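Local coordinates for putative polyphosphate kinase 2 (Pseudomonas aeruginosa PAO1, PDB 3CZP), which catalyses the magnesium-dependent transfer of phosphate from inorganic polyphosphate to AMP, making ADP, and to GMP with lower efficiency, at residues E5-G10 with W153-K158; A40-I45 with E231-A236; G390-F395 with D458-E463. One frame throughout, in Å; residues are numbered along the deposited sequence. Where two conformers were deposited one is given.

Contact 1: residues E5-G10 with W153-K158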
ATOM      1  N   GLU A   5     -26.080  21.620  25.354  1.00 52.32           N
ATOM      2  CA  GLU A   5     -26.410  22.957  25.906  1.00 52.35           C
ATOM      3  C   GLU A   5     -25.208  23.691  26.522  1.00 52.01           C
ATOM      4  O   GLU A   5     -25.218  24.923  26.610  1.00 52.85           O
ATOM      5  CB  GLU A   5     -27.592  22.900  26.893  1.00 52.81           C
ATOM      6  CG  GLU A   5     -28.882  22.380  26.233  1.00 53.44           C
ATOM      7  CD  GLU A   5     -30.166  22.784  26.936  1.00 54.14           C
ATOM      8  OE1 GLU A   5     -30.133  23.391  28.042  1.00 56.92           O
ATOM      9  OE2 GLU A   5     -31.239  22.490  26.363  1.00 56.19           O
ATOM     10  N   SER A   6     -24.184  22.944  26.938  1.00 51.25           N
ATOM     11  CA  SER A   6     -22.937  23.513  27.483  1.00 50.53           C
ATOM     12  C   SER A   6     -22.210  24.418  26.444  1.00 49.88           C
ATOM     13  O   SER A   6     -21.659  25.478  26.774  1.00 49.19           O
ATOM     14  CB  SER A   6     -22.020  22.364  27.930  1.00 50.51           C
ATOM     15  OG  SER A   6     -21.207  22.747  29.020  1.00 50.03           O
ATOM     16  N   ALA A   7     -22.276  23.985  25.190  1.00 49.02           N
ATOM     17  CA  ALA A   7     -21.612  24.594  24.054  1.00 48.81           C
ATOM     18  C   ALA A   7     -22.648  25.420  23.257  1.00 48.60           C
ATOM     19  O   ALA A   7     -22.537  25.590  22.019  1.00 49.46           O
ATOM     20  CB  ALA A   7     -20.993  23.499  23.165  1.00 48.02           C
ATOM     21  N   GLU A   8     -23.683  25.872  23.956  1.00 46.58           N
ATOM     22  CA  GLU A   8     -24.687  26.757  23.364  1.00 45.68           C
ATOM     23  C   GLU A   8     -24.790  28.062  24.139  1.00 44.41           C
ATOM     24  O   GLU A   8     -25.615  28.911  23.792  1.00 43.97           O
ATOM     25  CB  GLU A   8     -26.040  26.039  23.291  1.00 44.93           C
ATOM     26  CG  GLU A   8     -26.034  24.946  22.248  1.00 45.39           C
ATOM     27  CD  GLU A   8     -27.372  24.323  21.996  1.00 46.12           C
ATOM     28  OE1 GLU A   8     -28.324  24.657  22.705  1.00 49.73           O
ATOM     29  OE2 GLU A   8     -27.468  23.483  21.085  1.00 49.84           O
ATOM     30  N   VAL A   9     -23.922  28.212  25.151  1.00 43.49           N
ATOM     31  CA  VAL A   9     -23.880  29.394  26.038  1.00 42.62           C
ATOM     32  C   VAL A   9     -23.223  30.620  25.343  1.00 41.65           C
ATOM     33  O   VAL A   9     -23.407  31.765  25.779  1.00 40.66           O
ATOM     34  CB  VAL A   9     -23.152  29.069  27.406  1.00 42.38           C
ATOM     35  CG1 VAL A   9     -23.059  30.361  28.312  1.00 44.12           C
ATOM     36  CG2 VAL A   9     -23.856  27.884  28.159  1.00 42.01           C
ATOM     37  N   GLY A  10     -22.454  30.401  24.272  1.00 40.26           N
ATOM     38  CA  GLY A  10     -21.952  31.543  23.460  1.00 39.16           C
ATOM     39  C   GLY A  10     -20.508  31.941  23.729  1.00 38.07           C
ATOM     40  O   GLY A  10     -20.185  33.144  23.809  1.00 38.93           O
ATOM     41  N   TRP A 153     -16.304  17.482  18.129  1.00 22.57           N
ATOM     42  CA  TRP A 153     -17.613  17.821  17.633  1.00 23.15           C
ATOM     43  C   TRP A 153     -17.803  19.338  17.669  1.00 23.38           C
ATOM     44  O   TRP A 153     -17.940  19.936  18.726  1.00 24.06           O
ATOM     45  CB  TRP A 153     -18.694  17.126  18.484  1.00 24.78           C
ATOM     46  CG  TRP A 153     -20.123  17.502  18.088  1.00 23.72           C
ATOM     47  CD1 TRP A 153     -20.756  18.658  18.348  1.00 25.96           C
ATOM     48  CD2 TRP A 153     -21.047  16.695  17.373  1.00 25.78           C
ATOM     49  NE1 TRP A 153     -22.016  18.656  17.802  1.00 26.88           N
ATOM     50  CE2 TRP A 153     -22.218  17.443  17.210  1.00 27.60           C
ATOM     51  CE3 TRP A 153     -20.995  15.410  16.837  1.00 27.42           C
ATOM     52  CZ2 TRP A 153     -23.338  16.928  16.598  1.00 29.61           C
ATOM     53  CZ3 TRP A 153     -22.120  14.916  16.197  1.00 26.83           C
ATOM     54  CH2 TRP A 153     -23.253  15.659  16.089  1.00 26.17           C
ATOM     55  N   PHE A 154     -17.803  19.937  16.489  1.00 24.22           N
ATOM     56  CA  PHE A 154     -18.019  21.349  16.275  1.00 24.84           C
ATOM     57  C   PHE A 154     -19.514  21.639  16.290  1.00 26.03           C
ATOM     58  O   PHE A 154     -20.271  21.082  15.463  1.00 26.78           O
ATOM     59  CB  PHE A 154     -17.413  21.765  14.927  1.00 24.57           C
ATOM     60  CG  PHE A 154     -15.904  21.728  14.920  1.00 25.20           C
ATOM     61  CD1 PHE A 154     -15.161  22.891  15.079  1.00 27.53           C
ATOM     62  CD2 PHE A 154     -15.220  20.515  14.851  1.00 25.04           C
ATOM     63  CE1 PHE A 154     -13.779  22.843  15.145  1.00 27.98           C
ATOM     64  CE2 PHE A 154     -13.815  20.480  14.867  1.00 24.73           C
ATOM     65  CZ  PHE A 154     -13.113  21.624  15.016  1.00 24.49           C
ATOM     66  N   HIS A 155     -19.947  22.471  17.234  1.00 26.19           N
ATOM     67  CA  HIS A 155     -21.358  22.654  17.482  1.00 26.16           C
ATOM     68  C   HIS A 155     -21.883  24.044  17.130  1.00 26.88           C
ATOM     69  O   HIS A 155     -21.214  25.037  17.364  1.00 25.81           O
ATOM     70  CB  HIS A 155     -21.663  22.442  18.959  1.00 25.75           C
ATOM     71  CG  HIS A 155     -23.112  22.265  19.220  1.00 27.60           C
ATOM     72  ND1 HIS A 155     -23.858  21.281  18.608  1.00 29.78           N
ATOM     73  CD2 HIS A 155     -23.974  22.973  19.986  1.00 27.48           C
ATOM     74  CE1 HIS A 155     -25.109  21.369  19.017  1.00 29.60           C
ATOM     75  NE2 HIS A 155     -25.205  22.394  19.846  1.00 29.49           N
ATOM     76  N   LEU A 156     -23.137  24.086  16.660  1.00 27.30           N
ATOM     77  CA  LEU A 156     -23.936  25.294  16.680  1.00 28.15           C
ATOM     78  C   LEU A 156     -25.294  24.893  17.169  1.00 29.02           C
ATOM     79  O   LEU A 156     -25.729  23.765  16.970  1.00 29.06           O
ATOM     80  CB  LEU A 156     -24.064  25.931  15.290  1.00 28.54           C
ATOM     81  CG  LEU A 156     -22.845  26.479  14.529  1.00 26.51           C
ATOM     82  CD1 LEU A 156     -23.260  26.823  13.073  1.00 24.90           C
ATOM     83  CD2 LEU A 156     -22.212  27.668  15.265  1.00 25.18           C
ATOM     84  N   SER A 157     -25.964  25.820  17.830  1.00 30.88           N
ATOM     85  CA  SER A 157     -27.362  25.633  18.168  1.00 31.60           C
ATOM     86  C   SER A 157     -28.201  25.897  16.941  1.00 32.59           C
ATOM     87  O   SER A 157     -27.756  26.447  15.939  1.00 30.73           O
ATOM     88  CB  SER A 157     -27.808  26.512  19.348  1.00 31.90           C
ATOM     89  OG  SER A 157     -27.801  27.864  18.980  1.00 31.80           O
ATOM     90  N   LYS A 158     -29.451  25.490  17.057  1.00 34.49           N
ATOM     91  CA  LYS A 158     -30.389  25.640  15.965  1.00 36.55           C
ATOM     92  C   LYS A 158     -30.459  27.088  15.513  1.00 36.94           C
ATOM     93  O   LYS A 158     -30.362  27.358  14.322  1.00 37.83           O
ATOM     94  CB  LYS A 158     -31.749  25.137  16.401  1.00 36.38           C
ATOM     95  CG  LYS A 158     -32.719  24.911  15.272  1.00 36.29           C
ATOM     96  CD  LYS A 158     -33.900  24.188  15.806  1.00 35.95           C
ATOM     97  CE  LYS A 158     -34.980  23.928  14.736  1.00 38.17           C
ATOM     98  NZ  LYS A 158     -34.676  22.789  13.827  1.00 36.47           N
TER
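The carboxylate of Glu8 meets the NE2 edge of the His155 imidazole obliquely, the two planes only 10° apart. Glu8 OE2 takes the N-H of His155 NE2 at 2.8 Å, in a nearly straight bond (172°) that lies in the ring plane. The oxygen uses its anti lone pair, the one turned away from OE1. Glu8 CG leaves anti to the carbonyl carbon (chi1 -71°) and the chain then runs extended, which lays Glu8 CG beside the same ring edge, 3.6 Å from His155 CD2. Ala7 O sits there too, near the ring plane, while Ala7 CB approaches His155 CB to 4.4 Å. Trp153 NE1 gives a weak hydrogen bond to His155 ND1; both ring nitrogens thus have a partner, consistent with a defined ring orientation in which NE2 donates and ND1 accepts. His155 ends strand 148-155 of the parallel sheet of the first PPK2 domain, a P-loop NTPase-type alpha/beta core, and segment 5-10 lies beside that strand end, with Ala7 also touching Val212 of strand 210-214. Phe4, just upstream, stacks on the rings of both His155 and Trp153. Past the strand, Ser157 CB packs against Glu8 CD at 3.5 Å; Ser157 is the N-cap of helix 158-163, its side chain capping a backbone N just beyond Lys158. Tyr189 of helix 186-203 touches both Glu8 and His155.

Contact 2: residues A40-I45 with E231-A236; sequences ARFPVI and EGLQAA
Phe42 carries its ring between the backbone N and the carbonyl carbon (chi1 62°), a torsion that sends the far end of the ring toward helix 218-238. Leu233 answers with CG anti to its own N (chi1 -165°), which brings CD1 back toward the strand although its CB leaves the helix to one side. The result is a small apolar patch. Phe42 CZ meets Ala236 CB at 3.8 Å, while Leu233 CD1 comes to the ring edge, near its plane, 4.1 Å from Phe42 CE1. The same Leu233 CD1 touches Val44 CG2 at 3.8 Å, the two side chains lying roughly at right angles, so one leucine methyl spans the residues on either side of Pro43. Nearer the surface the contact turns polar. Arg41 bends at its third torsion and sets one guanidinium face against the edge of the Phe42 ring, with Phe42 CD2 4.0 Å above the guanidinium plane and toward its rim. From there Arg41 NH2 reaches Ala236 O at 3.2 Å, near the guanidinium plane, in a weak bond of 134°. A stronger partner of Arg41 NH2 is Gln39 OE1, and Ala236 O is also hydrogen-bonded to the hydroxyl of Thr239. Leu36 of helix 15-39 touches Phe42, Val44 and Leu233, and Leu148 at the start of the neighbouring strand packs on Phe42 and Leu233. Two helices, 15-39 and 218-238, thus cover the start of the central strand 44-50, the layered helix-on-sheet packing of the parallel alpha/beta core in P-loop NTPase-type domains such as PPK2.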
ATOM      1  N   ALA A  40       8.618   8.458  17.499  1.00 22.63           N
ATOM      2  CA  ALA A  40       8.125   7.424  16.581  1.00 23.44           C
ATOM      3  C   ALA A  40       7.475   6.255  17.324  1.00 22.86           C
ATOM      4  O   ALA A  40       7.682   5.091  16.971  1.00 22.87           O
ATOM      5  CB  ALA A  40       9.253   6.913  15.670  1.00 24.15           C
ATOM      6  N   ARG A  41       6.664   6.564  18.313  1.00 22.01           N
ATOM      7  CA  ARG A  41       6.186   5.562  19.226  1.00 24.08           C
ATOM      8  C   ARG A  41       4.681   5.338  19.133  1.00 23.18           C
ATOM      9  O   ARG A  41       4.208   4.289  19.502  1.00 21.04           O
ATOM     10  CB  ARG A  41       6.706   5.923  20.659  1.00 24.07           C
ATOM     11  CG  ARG A  41       6.169   5.126  21.761  1.00 26.43           C
ATOM     12  CD  ARG A  41       6.899   5.540  23.015  1.00 26.83           C
ATOM     13  NE  ARG A  41       6.616   6.915  23.427  1.00 27.77           N
ATOM     14  CZ  ARG A  41       5.826   7.242  24.442  1.00 30.54           C
ATOM     15  NH1 ARG A  41       5.217   6.285  25.161  1.00 31.57           N
ATOM     16  NH2 ARG A  41       5.643   8.518  24.772  1.00 30.97           N
ATOM     17  N   PHE A  42       3.945   6.307  18.569  1.00 21.15           N
ATOM     18  CA  PHE A  42       2.542   6.183  18.497  1.00 21.00           C
ATOM     19  C   PHE A  42       1.991   7.177  17.469  1.00 19.12           C
ATOM     20  O   PHE A  42       2.619   8.194  17.164  1.00 20.87           O
ATOM     21  CB  PHE A  42       1.864   6.385  19.890  1.00 21.20           C
ATOM     22  CG  PHE A  42       2.092   7.757  20.486  1.00 23.68           C
ATOM     23  CD1 PHE A  42       1.237   8.809  20.194  1.00 20.01           C
ATOM     24  CD2 PHE A  42       3.159   7.990  21.360  1.00 21.45           C
ATOM     25  CE1 PHE A  42       1.429  10.117  20.752  1.00 24.03           C
ATOM     26  CE2 PHE A  42       3.362   9.305  21.898  1.00 24.88           C
ATOM     27  CZ  PHE A  42       2.489  10.374  21.557  1.00 21.55           C
ATOM     28  N   PRO A  43       0.852   6.852  16.913  1.00 16.50           N
ATOM     29  CA  PRO A  43       0.138   7.709  15.993  1.00 16.21           C
ATOM     30  C   PRO A  43      -0.762   8.678  16.689  1.00 16.29           C
ATOM     31  O   PRO A  43      -1.221   8.410  17.805  1.00 16.87           O
ATOM     32  CB  PRO A  43      -0.729   6.714  15.229  1.00 15.24           C
ATOM     33  CG  PRO A  43      -1.070   5.705  16.168  1.00 14.84           C
ATOM     34  CD  PRO A  43       0.191   5.548  17.025  1.00 17.33           C
ATOM     35  N   VAL A  44      -1.076   9.771  15.997  1.00 18.51           N
ATOM     36  CA  VAL A  44      -2.111  10.664  16.435  1.00 18.41           C
ATOM     37  C   VAL A  44      -3.248  10.696  15.423  1.00 18.65           C
ATOM     38  O   VAL A  44      -3.019  10.858  14.266  1.00 18.04           O
ATOM     39  CB  VAL A  44      -1.570  12.085  16.659  1.00 19.86           C
ATOM     40  CG1 VAL A  44      -2.730  13.045  17.087  1.00 17.69           C
ATOM     41  CG2 VAL A  44      -0.545  12.027  17.710  1.00 19.02           C
ATOM     42  N   ILE A  45      -4.473  10.439  15.898  1.00 17.81           N
ATOM     43  CA  ILE A  45      -5.628  10.479  15.037  1.00 18.75           C
ATOM     44  C   ILE A  45      -6.621  11.493  15.563  1.00 18.92           C
ATOM     45  O   ILE A  45      -6.970  11.470  16.750  1.00 21.34           O
ATOM     46  CB  ILE A  45      -6.331   9.077  14.935  1.00 18.30           C
ATOM     47  CG1 ILE A  45      -5.303   8.051  14.491  1.00 19.52           C
ATOM     48  CG2 ILE A  45      -7.687   9.188  14.027  1.00 15.40           C
ATOM     49  CD1 ILE A  45      -5.756   6.545  14.695  1.00 20.03           C
ATOM     50  N   GLU A 231      -2.370  19.818  24.963  1.00 26.72           N
ATOM     51  CA  GLU A 231      -2.427  19.176  26.270  1.00 27.55           C
ATOM     52  C   GLU A 231      -2.339  17.681  26.153  1.00 26.37           C
ATOM     53  O   GLU A 231      -1.554  17.024  26.872  1.00 24.88           O
ATOM     54  CB  GLU A 231      -3.729  19.550  26.980  1.00 27.89           C
ATOM     55  CG  GLU A 231      -3.775  19.143  28.426  1.00 31.29           C
ATOM     56  CD  GLU A 231      -5.018  19.689  29.151  1.00 36.04           C
ATOM     57  OE1 GLU A 231      -5.651  20.686  28.662  1.00 46.04           O
ATOM     58  OE2 GLU A 231      -5.350  19.130  30.228  1.00 46.00           O
ATOM     59  N   GLY A 232      -3.158  17.136  25.262  1.00 25.74           N
ATOM     60  CA  GLY A 232      -3.218  15.687  25.032  1.00 25.09           C
ATOM     61  C   GLY A 232      -1.904  15.142  24.491  1.00 25.97           C
ATOM     62  O   GLY A 232      -1.444  14.111  24.925  1.00 26.55           O
ATOM     63  N   LEU A 233      -1.285  15.844  23.548  1.00 26.44           N
ATOM     64  CA  LEU A 233      -0.033  15.425  22.987  1.00 25.76           C
ATOM     65  C   LEU A 233       1.147  15.536  23.949  1.00 24.69           C
ATOM     66  O   LEU A 233       1.926  14.590  24.068  1.00 24.05           O
ATOM     67  CB  LEU A 233       0.203  16.203  21.683  1.00 26.65           C
ATOM     68  CG  LEU A 233       1.267  15.707  20.719  1.00 28.95           C
ATOM     69  CD1 LEU A 233       1.167  14.234  20.343  1.00 28.48           C
ATOM     70  CD2 LEU A 233       1.264  16.600  19.468  1.00 29.90           C
ATOM     71  N   GLN A 234       1.240  16.638  24.701  1.00 24.03           N
ATOM     72  CA  GLN A 234       2.299  16.780  25.717  1.00 24.52           C
ATOM     73  C   GLN A 234       2.206  15.636  26.751  1.00 23.68           C
ATOM     74  O   GLN A 234       3.205  15.021  27.056  1.00 23.82           O
ATOM     75  CB  GLN A 234       2.239  18.175  26.363  1.00 24.47           C
ATOM     76  CG  GLN A 234       2.643  19.320  25.402  1.00 25.71           C
ATOM     77  CD  GLN A 234       2.755  20.654  26.095  1.00 27.11           C
ATOM     78  OE1 GLN A 234       2.016  20.942  27.039  1.00 28.53           O
ATOM     79  NE2 GLN A 234       3.663  21.488  25.618  1.00 30.47           N
ATOM     80  N   ALA A 235       1.004  15.328  27.235  1.00 22.94           N
ATOM     81  CA  ALA A 235       0.788  14.260  28.224  1.00 22.47           C
ATOM     82  C   ALA A 235       1.251  12.920  27.707  1.00 22.13           C
ATOM     83  O   ALA A 235       1.950  12.176  28.409  1.00 22.08           O
ATOM     84  CB  ALA A 235      -0.704  14.157  28.615  1.00 22.12           C
ATOM     85  N   ALA A 236       0.829  12.610  26.479  1.00 22.31           N
ATOM     86  CA  ALA A 236       1.156  11.358  25.848  1.00 22.21           C
ATOM     87  C   ALA A 236       2.638  11.278  25.593  1.00 21.89           C
ATOM     88  O   ALA A 236       3.213  10.247  25.794  1.00 19.70           O
ATOM     89  CB  ALA A 236       0.347  11.183  24.533  1.00 21.57           C
TER

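Contact 3: residues G390-F395 with D458-E463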
ATOM      1  N   GLY A 390     -10.993 -11.233  21.507  1.00 23.42           N
ATOM      2  CA  GLY A 390     -12.184 -10.400  21.206  1.00 23.64           C
ATOM      3  C   GLY A 390     -12.011  -9.557  19.981  1.00 22.98           C
ATOM      4  O   GLY A 390     -12.908  -9.421  19.162  1.00 25.00           O
ATOM      5  N   GLU A 391     -10.852  -8.931  19.891  1.00 22.38           N
ATOM      6  CA  GLU A 391     -10.404  -8.248  18.662  1.00 21.73           C
ATOM      7  C   GLU A 391     -10.486  -9.125  17.391  1.00 21.39           C
ATOM      8  O   GLU A 391     -10.958  -8.685  16.338  1.00 22.40           O
ATOM      9  CB  GLU A 391      -8.971  -7.740  18.880  1.00 19.85           C
ATOM     10  CG  GLU A 391      -8.946  -6.577  19.806  1.00 22.69           C
ATOM     11  CD  GLU A 391      -7.587  -6.109  20.225  1.00 21.68           C
ATOM     12  OE1 GLU A 391      -6.560  -6.755  19.909  1.00 23.74           O
ATOM     13  OE2 GLU A 391      -7.586  -5.032  20.858  1.00 24.83           O
ATOM     14  N   ILE A 392     -10.011 -10.361  17.495  1.00 21.85           N
ATOM     15  CA  ILE A 392     -10.027 -11.276  16.356  1.00 22.11           C
ATOM     16  C   ILE A 392     -11.459 -11.587  15.931  1.00 22.14           C
ATOM     17  O   ILE A 392     -11.783 -11.589  14.743  1.00 21.80           O
ATOM     18  CB  ILE A 392      -9.297 -12.592  16.679  1.00 21.76           C
ATOM     19  CG1 ILE A 392      -7.782 -12.378  16.668  1.00 20.28           C
ATOM     20  CG2 ILE A 392      -9.694 -13.676  15.689  1.00 22.60           C
ATOM     21  CD1 ILE A 392      -6.999 -13.532  17.255  1.00 19.79           C
ATOM     22  N   ASN A 393     -12.307 -11.847  16.919  1.00 22.46           N
ATOM     23  CA  ASN A 393     -13.700 -12.144  16.698  1.00 23.03           C
ATOM     24  C   ASN A 393     -14.429 -10.996  16.077  1.00 23.29           C
ATOM     25  O   ASN A 393     -15.245 -11.202  15.128  1.00 23.16           O
ATOM     26  CB  ASN A 393     -14.374 -12.575  18.018  1.00 23.71           C
ATOM     27  CG  ASN A 393     -13.981 -13.956  18.463  1.00 22.59           C
ATOM     28  OD1 ASN A 393     -13.571 -14.810  17.662  1.00 23.96           O
ATOM     29  ND2 ASN A 393     -14.129 -14.202  19.769  1.00 23.80           N
ATOM     30  N   ASP A 394     -14.092  -9.773  16.528  1.00 24.26           N
ATOM     31  CA  ASP A 394     -14.728  -8.577  15.945  1.00 25.43           C
ATOM     32  C   ASP A 394     -14.291  -8.438  14.466  1.00 23.50           C
ATOM     33  O   ASP A 394     -15.096  -8.182  13.597  1.00 21.44           O
ATOM     34  CB  ASP A 394     -14.427  -7.264  16.695  1.00 25.85           C
ATOM     35  CG  ASP A 394     -14.954  -7.231  18.164  1.00 32.15           C
ATOM     36  OD1 ASP A 394     -15.889  -8.001  18.579  1.00 36.77           O
ATOM     37  OD2 ASP A 394     -14.401  -6.387  18.923  1.00 35.09           O
ATOM     38  N   PHE A 395     -13.004  -8.623  14.216  1.00 23.72           N
ATOM     39  CA  PHE A 395     -12.435  -8.672  12.852  1.00 23.71           C
ATOM     40  C   PHE A 395     -13.139  -9.662  11.940  1.00 22.92           C
ATOM     41  O   PHE A 395     -13.610  -9.328  10.861  1.00 23.55           O
ATOM     42  CB  PHE A 395     -10.944  -9.035  13.004  1.00 24.55           C
ATOM     43  CG  PHE A 395     -10.162  -9.182  11.714  1.00 24.19           C
ATOM     44  CD1 PHE A 395     -10.348  -8.328  10.650  1.00 27.29           C
ATOM     45  CD2 PHE A 395      -9.239 -10.198  11.583  1.00 26.03           C
ATOM     46  CE1 PHE A 395      -9.571  -8.448   9.458  1.00 26.63           C
ATOM     47  CE2 PHE A 395      -8.490 -10.332  10.372  1.00 26.77           C
ATOM     48  CZ  PHE A 395      -8.644  -9.452   9.338  1.00 25.34           C
ATOM     49  N   ASP A 458     -11.497 -22.411  22.201  1.00 32.60           N
ATOM     50  CA  ASP A 458     -12.540 -21.976  23.107  1.00 32.62           C
ATOM     51  C   ASP A 458     -13.026 -20.535  22.906  1.00 32.42           C
ATOM     52  O   ASP A 458     -14.231 -20.269  22.927  1.00 31.68           O
ATOM     53  CB  ASP A 458     -12.049 -22.084  24.541  1.00 34.02           C
ATOM     54  CG  ASP A 458     -13.077 -21.614  25.532  1.00 37.16           C
ATOM     55  OD1 ASP A 458     -14.146 -22.275  25.628  1.00 41.71           O
ATOM     56  OD2 ASP A 458     -12.822 -20.595  26.221  1.00 44.17           O
ATOM     57  N   ARG A 459     -12.099 -19.590  22.729  1.00 32.03           N
ATOM     58  CA  ARG A 459     -12.460 -18.179  22.759  0.50 31.63           C
ATOM     59  C   ARG A 459     -12.819 -17.623  21.364  1.00 31.41           C
ATOM     60  O   ARG A 459     -13.465 -16.582  21.253  1.00 31.15           O
ATOM     61  CB  ARG A 459     -11.320 -17.363  23.382  0.50 31.64           C
ATOM     62  CG  ARG A 459     -10.662 -17.984  24.628  0.50 32.95           C
ATOM     63  CD  ARG A 459     -10.910 -17.253  25.931  0.50 34.44           C
ATOM     64  NE  ARG A 459      -9.637 -17.055  26.634  0.50 35.99           N
ATOM     65  CZ  ARG A 459      -9.079 -17.891  27.508  0.50 34.17           C
ATOM     66  NH1 ARG A 459      -9.680 -19.024  27.869  0.50 36.74           N
ATOM     67  NH2 ARG A 459      -7.899 -17.574  28.033  0.50 33.67           N
ATOM     68  N   THR A 460     -12.384 -18.291  20.289  1.00 30.90           N
ATOM     69  CA  THR A 460     -12.580 -17.750  18.912  1.00 30.85           C
ATOM     70  C   THR A 460     -13.210 -18.755  17.946  1.00 30.31           C
ATOM     71  O   THR A 460     -13.315 -18.492  16.764  1.00 29.42           O
ATOM     72  CB  THR A 460     -11.231 -17.209  18.257  1.00 30.21           C
ATOM     73  OG1 THR A 460     -10.288 -18.292  18.120  1.00 31.23           O
ATOM     74  CG2 THR A 460     -10.546 -16.085  19.103  1.00 27.11           C
ATOM     75  N   SER A 461     -13.619 -19.912  18.425  1.00 31.23           N
ATOM     76  CA  SER A 461     -14.416 -20.798  17.546  1.00 31.35           C
ATOM     77  C   SER A 461     -15.868 -20.416  17.696  1.00 31.69           C
ATOM     78  O   SER A 461     -16.515 -20.849  18.624  1.00 32.22           O
ATOM     79  CB  SER A 461     -14.233 -22.253  17.873  1.00 30.54           C
ATOM     80  OG  SER A 461     -14.824 -23.003  16.831  1.00 29.88           O
ATOM     81  N   THR A 462     -16.343 -19.533  16.816  1.00 32.35           N
ATOM     82  CA  THR A 462     -17.625 -18.880  16.970  1.00 32.16           C
ATOM     83  C   THR A 462     -18.590 -19.492  15.968  1.00 32.96           C
ATOM     84  O   THR A 462     -18.158 -20.197  15.091  1.00 33.53           O
ATOM     85  CB  THR A 462     -17.515 -17.351  16.714  1.00 31.40           C
ATOM     86  OG1 THR A 462     -16.990 -17.094  15.405  1.00 27.01           O
ATOM     87  CG2 THR A 462     -16.621 -16.681  17.732  1.00 30.19           C
ATOM     88  N   GLU A 463     -19.881 -19.197  16.108  1.00 33.93           N
ATOM     89  CA  GLU A 463     -20.883 -19.558  15.112  1.00 34.13           C
ATOM     90  C   GLU A 463     -20.569 -18.984  13.725  1.00 34.46           C
ATOM     91  O   GLU A 463     -20.746 -19.652  12.720  1.00 34.37           O
ATOM     92  CB  GLU A 463     -22.256 -19.085  15.599  1.00 35.94           C
ATOM     93  CG  GLU A 463     -23.430 -19.209  14.593  1.00 37.69           C
ATOM     94  CD  GLU A 463     -24.344 -20.407  14.857  1.00 44.77           C
ATOM     95  OE1 GLU A 463     -23.858 -21.499  15.256  1.00 49.08           O
ATOM     96  OE2 GLU A 463     -25.568 -20.249  14.635  1.00 47.06           O
TER
HETATM   97  O   HOH W   1     -14.592 -15.544  15.233  1.00 26.32           O
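Asn393 projects from helix 382-402 onto the last turn of helix 446-460, joining two helices of the second PPK2 domain, a parallel alpha/beta fold of the P-loop NTPase clan. Its CG stands anti to the carbonyl carbon (chi1 -73°), and a chi2 of -24° turns ND2 to the Arg459 carbonyl and OD1 to Thr460 and Thr462. Asn393 ND2 donates to Arg459 O at 2.9 Å in a bond of 165° that lies both in the amide plane and in the carbonyl plane. A carbonyl close to the helix C terminus is thereby given a side-chain donor. Asn393 OD1 sits against the backbone of Thr460, 3.3 Å from Thr460 CA, with Thr460 CB almost as near. Asn393 and Thr460 meet at about a right angle, whereas Thr462 runs past Asn393 in the opposite direction, laying Thr462 CG2 3.6 Å from Asn393 OD1. Both threonines hold their hydroxyl between backbone N and carbonyl carbon and their methyl anti to that carbon, a rotamer that presents the methyls to Asn393. The Thr460 hydroxyl is bonded to Met456 O, one turn back in the helix, and to Trp467 NE1; that of Thr462 pairs with Ala465 N. Beside this polar junction Ile392 CG2 comes only within 4.3 Å of Thr460 CG2, a loose apolar touch. One water closes the polar edge: it donates to Asn393 OD1 at 2.7 Å and accepts from Thr462 OG1 at 2.9 Å.

From the N terminus, contact 1 opens in the loop before helix 15-39 and closes at the end of strand 148-155, while contact 2 opens between these segments, at strand 44-50, and closes later on helix 218-238. The two therefore cross along the chain. Both reach the same parallel sheet through neighbouring strands, one at the end of its strand and the other at the start, with centres about 27 Å apart. Contact 3 follows in series in the second PPK2 domain, closing the shorter loop between helices 382-402 and 446-460. Its centre is about 30 Å from that of contact 2 and about 41 Å from that of contact 1.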